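PDB 2IGS: DUF3218 domain-containing protein from Pseudomonas aeruginosa, which is of unknown function but belongs to a largely helical family of the lysozyme clan, which hints at, without proving, kinship with glycan-cleaving enzymes. Local coordinates for residues 6-10 against 53-58; 62-68 against 127-131. All blocks are in the same frame, centred on the assembly; numbering follows the deposited sequence.

Contact 1 (6-10 against 53-58); sequences INIYQ and IPGGDI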
loop_
_atom_site.group_PDB
_atom_site.type_symbol
_atom_site.label_atom_id
_atom_site.label_comp_id
_atom_site.label_asym_id
_atom_site.label_seq_id
_atom_site.Cartn_x
_atom_site.Cartn_y
_atom_site.Cartn_z
ATOM N N ILE F 6 -50.516 -18.419 6.046
ATOM C CA ILE F 6 -49.616 -17.772 5.125
ATOM C C ILE F 6 -50.439 -17.307 3.944
ATOM O O ILE F 6 -51.581 -17.734 3.756
ATOM C CB ILE F 6 -48.513 -18.753 4.636
ATOM C CG1 ILE F 6 -49.127 -19.998 3.969
ATOM C CG2 ILE F 6 -47.603 -19.140 5.800
ATOM C CD1 ILE F 6 -48.172 -20.806 3.133
ATOM N N ASN F 7 -49.855 -16.440 3.132
ATOM C CA ASN F 7 -50.454 -16.073 1.856
ATOM C C ASN F 7 -49.356 -15.825 0.830
ATOM O O ASN F 7 -48.210 -15.577 1.202
ATOM C CB ASN F 7 -51.363 -14.858 2.032
ATOM C CG ASN F 7 -50.598 -13.589 2.359
ATOM O OD1 ASN F 7 -49.975 -13.011 1.502
ATOM N ND2 ASN F 7 -50.702 -13.127 3.590
ATOM N N ILE F 8 -49.727 -15.860 -0.449
ATOM C CA ILE F 8 -48.794 -15.755 -1.547
ATOM C C ILE F 8 -48.042 -14.422 -1.653
ATOM O O ILE F 8 -46.939 -14.401 -2.157
ATOM C CB ILE F 8 -49.463 -16.110 -2.914
ATOM C CG1 ILE F 8 -48.365 -16.498 -3.932
ATOM C CG2 ILE F 8 -50.420 -14.978 -3.371
ATOM C CD1 ILE F 8 -48.834 -17.028 -5.288
ATOM N N TYR F 9 -48.625 -13.321 -1.182
ATOM C CA TYR F 9 -47.928 -12.020 -1.253
ATOM C C TYR F 9 -46.770 -11.927 -0.249
ATOM O O TYR F 9 -45.709 -11.412 -0.584
ATOM C CB TYR F 9 -48.862 -10.840 -0.991
ATOM C CG TYR F 9 -50.065 -10.722 -1.883
ATOM C CD1 TYR F 9 -49.978 -10.066 -3.111
ATOM C CD2 TYR F 9 -51.303 -11.241 -1.487
ATOM C CE1 TYR F 9 -51.094 -9.937 -3.937
ATOM C CE2 TYR F 9 -52.431 -11.115 -2.302
ATOM C CZ TYR F 9 -52.303 -10.466 -3.536
ATOM O OH TYR F 9 -53.387 -10.317 -4.354
ATOM N N GLN F 10 -46.993 -12.435 0.965
ATOM C CA GLN F 10 -46.026 -12.351 2.055
ATOM C C GLN F 10 -45.157 -13.602 2.166
ATOM O O GLN F 10 -44.045 -13.542 2.665
ATOM C CB GLN F 10 -46.750 -12.098 3.396
ATOM C CG GLN F 10 -47.412 -10.700 3.513
ATOM C CD GLN F 10 -48.077 -10.481 4.846
ATOM O OE1 GLN F 10 -49.051 -11.170 5.203
ATOM N NE2 GLN F 10 -47.559 -9.516 5.610
ATOM N N ILE F 53 -44.593 -5.283 -0.408
ATOM C CA ILE F 53 -45.691 -5.232 0.557
ATOM C C ILE F 53 -45.322 -4.142 1.570
ATOM O O ILE F 53 -44.726 -4.441 2.605
ATOM C CB ILE F 53 -45.901 -6.606 1.260
ATOM C CG1 ILE F 53 -46.072 -7.735 0.240
ATOM C CG2 ILE F 53 -47.072 -6.571 2.219
ATOM C CD1 ILE F 53 -47.250 -7.576 -0.709
ATOM N N PRO F 54 -45.633 -2.867 1.257
ATOM C CA PRO F 54 -45.217 -1.757 2.131
ATOM C C PRO F 54 -45.879 -1.760 3.516
ATOM O O PRO F 54 -47.101 -1.693 3.626
ATOM C CB PRO F 54 -45.621 -0.506 1.340
ATOM C CG PRO F 54 -46.631 -0.959 0.366
ATOM C CD PRO F 54 -46.369 -2.397 0.070
ATOM N N GLY F 55 -45.054 -1.838 4.557
ATOM C CA GLY F 55 -45.518 -1.828 5.950
ATOM C C GLY F 55 -46.263 -3.094 6.331
ATOM O O GLY F 55 -47.070 -3.091 7.260
ATOM N N GLY F 56 -45.995 -4.171 5.600
ATOM C CA GLY F 56 -46.639 -5.456 5.850
ATOM C C GLY F 56 -48.112 -5.478 5.488
ATOM O O GLY F 56 -48.859 -6.320 5.974
ATOM N N ASP F 57 -48.525 -4.553 4.626
ATOM C CA ASP F 57 -49.933 -4.335 4.288
ATOM C C ASP F 57 -50.201 -4.840 2.863
ATOM O O ASP F 57 -49.881 -4.150 1.887
ATOM C CB ASP F 57 -50.209 -2.831 4.406
ATOM C CG ASP F 57 -51.666 -2.469 4.245
ATOM O OD1 ASP F 57 -51.953 -1.261 4.297
ATOM O OD2 ASP F 57 -52.530 -3.350 4.066
ATOM N N ILE F 58 -50.775 -6.040 2.742
ATOM C CA ILE F 58 -51.038 -6.648 1.424
ATOM C C ILE F 58 -52.040 -5.866 0.571
ATOM O O ILE F 58 -52.037 -6.005 -0.640
ATOM C CB ILE F 58 -51.436 -8.179 1.483
ATOM C CG1 ILE F 58 -52.691 -8.409 2.329
ATOM C CG2 ILE F 58 -50.258 -9.029 1.996
ATOM C CD1 ILE F 58 -53.366 -9.757 2.094
#

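Contact 2 (62-68 against 127-131); sequences DQQYSTL and VYPTD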
loop_
_atom_site.group_PDB
_atom_site.type_symbol
_atom_site.label_atom_id
_atom_site.label_comp_id
_atom_site.label_asym_id
_atom_site.label_seq_id
_atom_site.Cartn_x
_atom_site.Cartn_y
_atom_site.Cartn_z
ATOM N N ASP F 62 -47.525 -4.044 -4.356
ATOM C CA ASP F 62 -47.067 -3.592 -5.681
ATOM C C ASP F 62 -47.818 -4.349 -6.777
ATOM O O ASP F 62 -47.834 -5.591 -6.764
ATOM C CB ASP F 62 -45.544 -3.816 -5.772
ATOM C CG ASP F 62 -44.953 -3.495 -7.152
ATOM O OD1 ASP F 62 -44.786 -2.305 -7.495
ATOM O OD2 ASP F 62 -44.618 -4.438 -7.885
ATOM N N GLN F 63 -48.421 -3.592 -7.697
ATOM C CA GLN F 63 -49.155 -4.123 -8.855
ATOM C C GLN F 63 -48.362 -5.102 -9.735
ATOM O O GLN F 63 -48.906 -6.127 -10.158
ATOM C CB GLN F 63 -49.720 -2.971 -9.711
ATOM C CG GLN F 63 -50.776 -2.104 -8.999
ATOM C CD GLN F 63 -51.190 -0.856 -9.778
ATOM O OE1 GLN F 63 -50.358 -0.166 -10.381
ATOM N NE2 GLN F 63 -52.480 -0.550 -9.746
ATOM N N GLN F 64 -47.091 -4.799 -10.009
ATOM C CA GLN F 64 -46.262 -5.656 -10.893
ATOM C C GLN F 64 -45.855 -6.958 -10.206
ATOM O O GLN F 64 -45.821 -8.023 -10.820
ATOM C CB GLN F 64 -45.033 -4.924 -11.445
ATOM C CG GLN F 64 -45.336 -3.865 -12.510
ATOM C CD GLN F 64 -44.067 -3.293 -13.131
ATOM O OE1 GLN F 64 -43.670 -2.166 -12.830
ATOM N NE2 GLN F 64 -43.416 -4.078 -13.997
ATOM N N TYR F 65 -45.533 -6.848 -8.926
ATOM C CA TYR F 65 -45.329 -8.008 -8.070
ATOM C C TYR F 65 -46.542 -8.967 -8.067
ATOM O O TYR F 65 -46.398 -10.167 -8.293
ATOM C CB TYR F 65 -44.987 -7.532 -6.663
ATOM C CG TYR F 65 -44.828 -8.646 -5.660
ATOM C CD1 TYR F 65 -43.925 -9.678 -5.885
ATOM C CD2 TYR F 65 -45.543 -8.643 -4.474
ATOM C CE1 TYR F 65 -43.764 -10.694 -4.970
ATOM C CE2 TYR F 65 -45.400 -9.670 -3.544
ATOM C CZ TYR F 65 -44.511 -10.685 -3.809
ATOM O OH TYR F 65 -44.318 -11.699 -2.916
ATOM N N SER F 66 -47.727 -8.415 -7.826
ATOM C CA SER F 66 -48.989 -9.149 -7.815
ATOM C C SER F 66 -49.304 -9.808 -9.146
ATOM O O SER F 66 -49.752 -10.962 -9.179
ATOM C CB SER F 66 -50.142 -8.217 -7.419
ATOM O OG SER F 66 -49.830 -7.570 -6.191
ATOM N N THR F 67 -49.060 -9.080 -10.238
ATOM C CA THR F 67 -49.213 -9.633 -11.587
ATOM C C THR F 67 -48.337 -10.875 -11.806
ATOM O O THR F 67 -48.800 -11.883 -12.303
ATOM C CB THR F 67 -48.994 -8.553 -12.642
ATOM O OG1 THR F 67 -50.041 -7.579 -12.509
ATOM C CG2 THR F 67 -49.022 -9.137 -14.090
ATOM N N LEU F 68 -47.086 -10.805 -11.392
ATOM C CA LEU F 68 -46.199 -11.962 -11.414
ATOM C C LEU F 68 -46.771 -13.168 -10.679
ATOM O O LEU F 68 -46.621 -14.305 -11.133
ATOM C CB LEU F 68 -44.861 -11.582 -10.773
ATOM C CG LEU F 68 -43.673 -11.282 -11.714
ATOM C CD1 LEU F 68 -44.044 -10.971 -13.205
ATOM C CD2 LEU F 68 -42.710 -10.247 -11.145
ATOM N N VAL F 127 -35.756 -4.386 -11.020
ATOM C CA VAL F 127 -36.502 -4.477 -9.762
ATOM C C VAL F 127 -37.246 -5.833 -9.621
ATOM O O VAL F 127 -37.379 -6.376 -8.510
ATOM C CB VAL F 127 -37.519 -3.283 -9.621
ATOM C CG1 VAL F 127 -38.355 -3.426 -8.388
ATOM C CG2 VAL F 127 -36.808 -1.935 -9.583
ATOM N N TYR F 128 -37.725 -6.371 -10.744
ATOM C CA TYR F 128 -38.506 -7.626 -10.782
ATOM C C TYR F 128 -37.694 -8.830 -11.256
ATOM O O TYR F 128 -36.774 -8.669 -12.061
ATOM C CB TYR F 128 -39.757 -7.417 -11.636
ATOM C CG TYR F 128 -40.583 -6.297 -11.056
ATOM C CD1 TYR F 128 -41.327 -6.493 -9.898
ATOM C CD2 TYR F 128 -40.549 -5.031 -11.613
ATOM C CE1 TYR F 128 -42.049 -5.469 -9.336
ATOM C CE2 TYR F 128 -41.265 -3.980 -11.055
ATOM C CZ TYR F 128 -42.004 -4.211 -9.903
ATOM O OH TYR F 128 -42.734 -3.187 -9.350
ATOM N N PRO F 129 -38.021 -10.049 -10.768
ATOM C CA PRO F 129 -37.148 -11.170 -11.127
ATOM C C PRO F 129 -37.227 -11.516 -12.603
ATOM O O PRO F 129 -36.287 -12.069 -13.157
ATOM C CB PRO F 129 -37.674 -12.323 -10.253
ATOM C CG PRO F 129 -39.086 -11.970 -9.973
ATOM C CD PRO F 129 -39.125 -10.475 -9.893
ATOM N N THR F 130 -38.347 -11.173 -13.232
ATOM C CA THR F 130 -38.581 -11.450 -14.632
ATOM C C THR F 130 -38.144 -10.305 -15.548
ATOM O O THR F 130 -38.416 -10.334 -16.748
ATOM C CB THR F 130 -40.068 -11.690 -14.883
ATOM O OG1 THR F 130 -40.806 -10.600 -14.321
ATOM C CG2 THR F 130 -40.520 -13.001 -14.227
ATOM N N ASP F 131 -37.491 -9.284 -15.001
ATOM C CA ASP F 131 -37.133 -8.131 -15.827
ATOM C C ASP F 131 -36.102 -8.537 -16.898
ATOM O O ASP F 131 -35.214 -9.408 -16.673
ATOM C CB ASP F 131 -36.598 -6.968 -14.969
ATOM C CG ASP F 131 -37.708 -6.036 -14.446
ATOM O OD1 ASP F 131 -38.836 -6.040 -14.974
ATOM O OD2 ASP F 131 -37.452 -5.280 -13.481
#

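Contact 1 (6-10 against 53-58)
The CG2 methyl of I58 settles on Y9 and Q10, lying 3.8 Å from Y9 CB and 3.6 Å from Q10 CG. I58 reaches this place with CG1 in the confined position between its backbone N and carbonyl carbon (chi1 59°), which turns CG2 beside the N and into the contact; the I58 and Q10 side chains cross at about a right angle. I53 approaches the same tyrosine separately: its CD1 meets Y9 CB at 3.7 Å, so both isoleucines pack on the base of the side chain. The Q10 chain runs on extended to the G56 carbonyl, but NE2 stops 3.5 Å from G56 O at an angle too poor for a hydrogen bond, and the contact across the segments is essentially apolar.

On the 6-10 side, N7 holds the backbone of Y9 and Q10 and the glutamine amide. Its OD1 accepts from Q10 N at 3.1 Å in an Asx motif, with the donor above the carbonyl plane, and takes a weaker bond from Y9 N. The amide then turns its ND2 to Q10 OE1, 3.0 Å away and on a lone pair in the carbonyl plane, which helps to set the rotation of the glutamine amide.

This small surface contact joins the loop leading into helix 12-27 to the loop between helices 35-48 and 63-82. Y9 also rests on S66 and L69 of helix 63-82, while I8 packs on L16 of helix 12-27.

Contact 2 (62-68 against 127-131)
The N-cap of helix 63-82 docks here on the type I turn Y128-D131, and D62 serves both elements. Its OD2 caps Y65 N at 2.8 Å in a fairly straight bond. D62 OD2 also accepts a hydrogen bond from Y128 OH at 2.7 Å. The two donors use different sides of the oxygen, Y128 OH the syn and Y65 N the anti, and come from opposite faces of the carboxylate plane. With D62 CG anti to its backbone N (D62 chi1 175°), the carboxylate lies at the edge of the Y128 ring, nearly coplanar with it.

Q64 lays CB over one face of that ring, 3.9 Å from the centroid, in a CH-pi contact; its amide continues across CE2, tilted 41° to the ring. V127 CG1 lies over the rim of the opposite face. One turn further along the helix, L68 points CD2 at P129 CD, 3.8 Å away. L68 CD1 passes T130 OG1 at 3.4 Å, the two side chains running in opposite directions. Within the turn, D131 OD2 accepts from Y128 N at 3.0 Å.

The contact ties the start of helix 63-82 to the loop between helix 87-113 and strand 132-134, with P129 and T130 backed by Y203 and A206 of helix 203-216.

Contacts 1 and 2 follow one another along the chain, their centres about 14 Å apart and on the same side of the chain's centre. Y65 joins them most directly: from the first turn of helix 63-82 its OH makes a probable hydrogen bond with Y9 O at 2.7 Å, and its CE2 packs 4.0 Å from I53 CD1. Beside it, S66 OG lies 3.5 Å from Y9 CE1. F52, immediately before segment 53-58, adds a second link: its ring stacks on Y65 and meets Y128, and its backbone is hydrogen-bonded to D62. The start of the helix therefore lies between the N-terminal loop and the 127-131 turn.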